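Local coordinates for DotU family type IV/VI secretion system protein (PDB 6Y4R) that is a component of the bacterial type VI secretion system, represented here by its cytoplasmic domain, and probably helps to build the membrane complex of that machine, at residues L8-Y13 with L35-R40. Residues are numbered along the deposited sequence; the frame is centred on the assembly and turned at random.
Sequences LHDGFY and LDLLNR
Leu37 of helix 27-47 lays its two methyl groups on Gly11 and Asp10 of helix 9-19. The methyls divide the work. Leu37 CD1 rests on the glycine backbone, 3.9 Å from Gly11 CA and close to its N. Leu37 CD2 reaches the neighbouring side chain and lies 3.9 Å from Asp10 CB. With chi1 at -70°, Leu37 turns CG away from its own carbonyl carbon, and from there the fork of the side chain spans both residues.

Gly11 is buried and offers only backbone to the leucine. The two helices come close at this point, with Gly11 CA 6.5 Å from Leu37 CA. Asp10 is exposed and takes part through its methylene. Asp10 leaves its backbone toward helix 27-47, and Leu37 leaves its own toward helix 9-19. No hydrogen bond or salt bridge joins the two segments. On the same helix as Leu37, the Arg40 side chain approaches Asp36 instead, in a long salt bridge with Arg40 NE 3.8 Å from Asp36 OD2.

The contact joins the first two long helices of this all-helical domain. Deeper in the fold, Leu38 packs on Phe62 and Cys63 of helix 52-71 and on Leu94 of helix 90-95. Phe12 meets Leu65 of helix 52-71, and its ring stands edge-to-face with that of Tyr127. Helix 52-71 therefore receives side chains from both partners of this pair.

Taken together, the interface is small and nonpolar, with 144 Å² buried over both sides. Leu37 gives the largest single share of the buried surface. It bridges a buried backbone patch and the aliphatic base of an exposed acid. The chemistry implies that direct cohesion here probably comes from van der Waals contact and the partial shielding of Leu37 from water, without a polar link across the segments.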
loop_
_atom_site.group_PDB
_atom_site.type_symbol
_atom_site.label_atom_id
_atom_site.label_comp_id
_atom_site.label_asym_id
_atom_site.label_seq_id
_atom_site.Cartn_x
_atom_site.Cartn_y
_atom_site.Cartn_z
ATOM N N LEU A 8 10.066 3.351 -0.448
ATOM C CA LEU A 8 9.128 2.810 0.528
ATOM C C LEU A 8 9.689 1.598 1.263
ATOM O O LEU A 8 8.937 0.914 1.979
ATOM C CB LEU A 8 7.826 2.424 -0.177
ATOM C CG LEU A 8 6.945 3.517 -0.735
ATOM C CD1 LEU A 8 5.921 2.852 -1.638
ATOM C CD2 LEU A 8 6.274 4.241 0.424
ATOM N N HIS A 9 10.993 1.334 1.116
ATOM C CA HIS A 9 11.600 0.155 1.737
ATOM C C HIS A 9 11.415 0.167 3.251
ATOM O O HIS A 9 11.146 -0.877 3.856
ATOM C CB HIS A 9 13.096 0.106 1.382
ATOM C CG HIS A 9 13.864 -0.996 2.026
ATOM N ND1 HIS A 9 14.966 -0.763 2.813
ATOM C CD2 HIS A 9 13.743 -2.345 1.957
ATOM C CE1 HIS A 9 15.474 -1.919 3.228
ATOM N NE2 HIS A 9 14.747 -2.901 2.727
ATOM N N ASP A 10 11.551 1.341 3.884
ATOM C CA ASP A 10 11.372 1.417 5.336
ATOM C C ASP A 10 9.913 1.205 5.740
ATOM O O ASP A 10 9.636 0.560 6.759
ATOM C CB ASP A 10 11.869 2.764 5.866
ATOM C CG ASP A 10 13.400 2.866 5.920
ATOM O OD1 ASP A 10 14.099 1.827 5.784
ATOM O OD2 ASP A 10 13.906 3.995 6.126
ATOM N N GLY A 11 8.970 1.740 4.955
ATOM C CA GLY A 11 7.557 1.578 5.273
ATOM C C GLY A 11 7.052 0.158 5.072
ATOM O O GLY A 11 6.263 -0.350 5.879
ATOM N N PHE A 12 7.468 -0.487 3.968
ATOM C CA PHE A 12 7.037 -1.852 3.681
ATOM C C PHE A 12 7.544 -2.845 4.723
ATOM O O PHE A 12 6.922 -3.891 4.934
ATOM C CB PHE A 12 7.513 -2.291 2.288
ATOM C CG PHE A 12 6.703 -1.727 1.158
ATOM C CD1 PHE A 12 5.316 -1.732 1.207
ATOM C CD2 PHE A 12 7.325 -1.231 0.022
ATOM C CE1 PHE A 12 4.548 -1.204 0.152
ATOM C CE2 PHE A 12 6.563 -0.706 -1.051
ATOM C CZ PHE A 12 5.171 -0.694 -0.977
ATOM N N TYR A 13 8.679 -2.555 5.372
ATOM C CA TYR A 13 9.197 -3.466 6.400
ATOM C C TYR A 13 8.272 -3.545 7.601
ATOM O O TYR A 13 8.192 -4.589 8.267
ATOM C CB TYR A 13 10.566 -3.040 6.896
ATOM C CG TYR A 13 11.079 -3.931 8.032
ATOM C CD1 TYR A 13 11.210 -5.308 7.854
ATOM C CD2 TYR A 13 11.426 -3.399 9.284
ATOM C CE1 TYR A 13 11.687 -6.129 8.889
ATOM C CE2 TYR A 13 11.891 -4.208 10.320
ATOM C CZ TYR A 13 12.021 -5.562 10.121
ATOM O OH TYR A 13 12.491 -6.282 11.206
ATOM N N LEU A 35 3.436 8.226 9.330
ATOM C CA LEU A 35 3.230 9.537 8.714
ATOM C C LEU A 35 4.552 10.211 8.378
ATOM O O LEU A 35 4.682 10.842 7.325
ATOM C CB LEU A 35 2.396 10.442 9.622
ATOM C CG LEU A 35 0.969 10.002 9.947
ATOM C CD1 LEU A 35 0.384 10.853 11.089
ATOM C CD2 LEU A 35 0.106 10.057 8.697
ATOM N N ASP A 36 5.561 10.063 9.237
ATOM C CA ASP A 36 6.842 10.686 8.933
ATOM C C ASP A 36 7.574 9.927 7.834
ATOM O O ASP A 36 8.326 10.535 7.066
ATOM C CB ASP A 36 7.704 10.784 10.194
ATOM C CG ASP A 36 8.932 11.668 9.998
ATOM O OD1 ASP A 36 8.894 12.572 9.134
ATOM O OD2 ASP A 36 9.940 11.452 10.708
ATOM N N LEU A 37 7.328 8.621 7.704
ATOM C CA LEU A 37 7.952 7.878 6.618
ATOM C C LEU A 37 7.319 8.206 5.288
ATOM O O LEU A 37 7.991 8.102 4.254
ATOM C CB LEU A 37 7.826 6.373 6.814
ATOM C CG LEU A 37 8.609 5.672 7.909
ATOM C CD1 LEU A 37 8.036 4.263 8.008
ATOM C CD2 LEU A 37 10.114 5.693 7.653
ATOM N N LEU A 38 6.025 8.568 5.289
ATOM C CA LEU A 38 5.388 8.972 4.037
ATOM C C LEU A 38 5.800 10.371 3.601
ATOM O O LEU A 38 5.892 10.627 2.399
ATOM C CB LEU A 38 3.858 8.867 4.129
ATOM C CG LEU A 38 3.240 7.513 4.507
ATOM C CD1 LEU A 38 1.781 7.668 4.897
ATOM C CD2 LEU A 38 3.377 6.514 3.358
ATOM N N ASN A 39 6.093 11.273 4.539
ATOM C CA ASN A 39 6.635 12.576 4.158
ATOM C C ASN A 39 8.097 12.476 3.723
ATOM O O ASN A 39 8.494 13.126 2.749
ATOM C CB ASN A 39 6.472 13.579 5.296
ATOM C CG ASN A 39 5.013 13.863 5.616
ATOM O OD1 ASN A 39 4.626 13.891 6.787
ATOM N ND2 ASN A 39 4.175 13.947 4.582
ATOM N N ARG A 40 8.919 11.698 4.450
ATOM C CA ARG A 40 10.256 11.353 3.957
ATOM C C ARG A 40 10.197 10.808 2.538
ATOM O O ARG A 40 10.965 11.226 1.663
ATOM C CB ARG A 40 10.917 10.299 4.842
ATOM C CG ARG A 40 11.106 10.693 6.251
ATOM C CD ARG A 40 12.545 10.708 6.656
ATOM N NE ARG A 40 12.637 11.059 8.069
ATOM C CZ ARG A 40 13.708 11.591 8.647
ATOM N NH1 ARG A 40 14.795 11.854 7.927
ATOM N NH2 ARG A 40 13.686 11.868 9.944
#